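Epidermin leader peptide processing serine protease EpiP (Staphylococcus aureus subsp. aureus, PDB 3QFH) is a subtilisin-like serine protease that probably cleaves the leader peptide from the precursor of the lantibiotic epidermin. Local coordinates at residues 403-406 against 407-410. Numbering follows the deposited sequence.
With GOL (glycerol), chain K.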
ATOM      1  N   GLU A 403       0.009   6.205  20.692  1.00 27.77           N
ATOM      2  CA  GLU A 403      -1.011   5.232  20.326  1.00 30.11           C
ATOM      3  C   GLU A 403      -2.438   5.814  20.339  1.00 31.71           C
ATOM      4  O   GLU A 403      -3.217   5.533  19.424  1.00 30.51           O
ATOM      5  CB  GLU A 403      -0.848   3.973  21.177  1.00 32.64           C
ATOM      6  CG  GLU A 403       0.419   3.177  20.733  1.00 37.99           C
ATOM      7  CD  GLU A 403       1.279   2.600  21.871  1.00 50.20           C
ATOM      8  OE1 GLU A 403       0.840   2.626  23.049  1.00 56.99           O
ATOM      9  OE2 GLU A 403       2.421   2.138  21.572  1.00 53.79           O
ATOM     10  N   LYS A 404      -2.760   6.658  21.320  1.00 33.24           N
ATOM     11  CA  LYS A 404      -4.100   7.273  21.387  1.00 35.62           C
ATOM     12  C   LYS A 404      -4.306   8.401  20.357  1.00 34.25           C
ATOM     13  O   LYS A 404      -5.435   8.705  19.999  1.00 33.06           O
ATOM     14  CB  LYS A 404      -4.460   7.792  22.798  1.00 38.40           C
ATOM     15  CG  LYS A 404      -4.929   6.695  23.795  1.00 44.59           C
ATOM     16  CD  LYS A 404      -4.043   6.512  25.022  1.00 51.67           C
ATOM     17  CE  LYS A 404      -4.365   7.582  26.088  1.00 55.53           C
ATOM     18  NZ  LYS A 404      -3.707   7.344  27.423  1.00 59.87           N
ATOM     19  N   HIS A 405      -3.223   9.007  19.884  1.00 33.81           N
ATOM     20  CA  HIS A 405      -3.314  10.096  18.892  1.00 33.82           C
ATOM     21  C   HIS A 405      -2.344   9.926  17.723  1.00 33.91           C
ATOM     22  O   HIS A 405      -1.391  10.690  17.560  1.00 34.03           O
ATOM     23  CB  HIS A 405      -3.093  11.428  19.585  1.00 35.09           C
ATOM     24  CG  HIS A 405      -4.072  11.682  20.677  1.00 32.98           C
ATOM     25  ND1 HIS A 405      -5.339  12.167  20.439  1.00 34.91           N
ATOM     26  CD2 HIS A 405      -3.987  11.479  22.013  1.00 34.76           C
ATOM     27  CE1 HIS A 405      -5.988  12.274  21.585  1.00 37.48           C
ATOM     28  NE2 HIS A 405      -5.191  11.857  22.555  1.00 38.76           N
ATOM     29  N   PRO A 406      -2.609   8.941  16.877  1.00 34.28           N
ATOM     30  CA  PRO A 406      -1.745   8.650  15.723  1.00 34.81           C
ATOM     31  C   PRO A 406      -1.492   9.814  14.745  1.00 34.14           C
ATOM     32  O   PRO A 406      -0.461   9.808  14.114  1.00 33.45           O
ATOM     33  CB  PRO A 406      -2.448   7.466  15.044  1.00 35.16           C
ATOM     34  CG  PRO A 406      -3.826   7.465  15.599  1.00 36.08           C
ATOM     35  CD  PRO A 406      -3.717   7.984  16.980  1.00 34.99           C
ATOM     36  N   ASP A 407      -2.379  10.809  14.648  1.00 34.76           N
ATOM     37  CA  ASP A 407      -2.121  11.969  13.765  1.00 35.14           C
ATOM     38  C   ASP A 407      -0.914  12.760  14.264  1.00 34.31           C
ATOM     39  O   ASP A 407      -0.235  13.407  13.466  1.00 34.02           O
ATOM     40  CB  ASP A 407      -3.338  12.904  13.632  1.00 36.92           C
ATOM     41  CG  ASP A 407      -3.074  14.115  12.682  1.00 43.91           C
ATOM     42  OD1 ASP A 407      -2.214  14.023  11.755  1.00 50.29           O
ATOM     43  OD2 ASP A 407      -3.737  15.174  12.861  1.00 53.04           O
ATOM     44  N   LYS A 408      -0.659  12.722  15.579  1.00 32.27           N
ATOM     45  CA  LYS A 408       0.519  13.370  16.148  1.00 31.68           C
ATOM     46  C   LYS A 408       1.787  12.712  15.610  1.00 30.26           C
ATOM     47  O   LYS A 408       2.829  13.346  15.556  1.00 31.19           O
ATOM     48  CB  LYS A 408       0.548  13.291  17.679  1.00 32.71           C
ATOM     49  CG  LYS A 408      -0.553  14.038  18.408  1.00 32.72           C
ATOM     50  CD  LYS A 408      -0.286  13.999  19.904  1.00 34.91           C
ATOM     51  CE  LYS A 408      -1.418  14.624  20.695  1.00 36.31           C
ATOM     52  NZ  LYS A 408      -1.180  14.503  22.140  1.00 35.01           N
ATOM     53  N   ALA A 409       1.710  11.426  15.275  1.00 29.79           N
ATOM     54  CA  ALA A 409       2.857  10.711  14.692  1.00 28.31           C
ATOM     55  C   ALA A 409       3.121  11.239  13.295  1.00 27.06           C
ATOM     56  O   ALA A 409       4.264  11.458  12.905  1.00 23.91           O
ATOM     57  CB  ALA A 409       2.598   9.211  14.636  1.00 28.94           C
ATOM     58  N   ILE A 410       2.050  11.433  12.540  1.00 27.28           N
ATOM     59  CA  ILE A 410       2.162  11.967  11.180  1.00 27.32           C
ATOM     60  C   ILE A 410       2.768  13.372  11.217  1.00 27.56           C
ATOM     61  O   ILE A 410       3.668  13.658  10.462  1.00 25.62           O
ATOM     62  CB  ILE A 410       0.802  12.011  10.489  1.00 28.76           C
ATOM     63  CG1 ILE A 410       0.240  10.598  10.366  1.00 29.94           C
ATOM     64  CG2 ILE A 410       0.907  12.654   9.113  1.00 29.83           C
ATOM     65  CD1 ILE A 410      -1.218  10.557   9.927  1.00 33.46           C
TER
HETATM   66  C1  GOL K   5      -4.909  12.238  16.808  1.00 57.83           C
HETATM   67  O1  GOL K   5      -5.092  11.230  15.843  1.00 53.08           O
HETATM   68  C2  GOL K   5      -6.040  13.250  16.766  1.00 58.25           C
HETATM   69  O2  GOL K   5      -6.920  12.951  17.824  1.00 59.47           O
HETATM   70  C3  GOL K   5      -5.514  14.688  16.880  1.00 58.72           C
HETATM   71  O3  GOL K   5      -4.727  14.872  18.043  1.00 58.16           O
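His405 and Lys408 run side by side at the start of helix 406-416, pointing the same way. The aliphatic part of the lysine lies along the base of the histidine, with Lys408 CE 3.8 Å from His405 CB and approaching the imidazole obliquely. Lys408 CG is anti to its own carbonyl carbon (chi1 -65°) and the chain is extended beyond it, which carries the ammonium past His405 CB to the CD2 side of the ring. NZ of Lys408 stays 4.8 Å from His405 NE2, so the two meet through carbon; the nearby positive charge would, if anything, disfavour protonation of the imidazole. Lys408 also touches a crystal neighbour, which may influence its pose.

Backbone bonds of the same turn hold the two residues near each other. Lys408 N donates to His405 O at 2.9 Å, and Lys408 CB packs against the same oxygen. One residue on, Pro406 O accepts from Ala409 N at 2.9 Å, a three-residue step, and only weakly from Ile410 N at 3.4 Å, the four-residue step of an alpha-helix. Proline is suited to the first turn of a helix, where backbone nitrogens have no preceding helical carbonyl to donate to, so its missing N-H costs nothing.

A glycerol, probably from the crystallisation liquor, links His405 to the backbone of Asp407. Its O1 accepts from Asp407 N at 3.0 Å, nearly straight (160°), occupying an N-H of the first helical turn. Its O2 lies near the imidazole plane, hydrogen-bonded to His405 ND1 at 3.2 Å, while C1 sits at the ring edge.

Toward the protein interior, Pro406, buried, packs on Gln229, Lys271 and Ile273, the last also touched by Ile410. Ala409 meets Leu393, Ile396 and Ile397. The first turn of helix 406-416 therefore touches both helix 382-400, through Ala409, and the start of strand 273-277 in the parallel subtilase sheet, through Pro406 and Ile410.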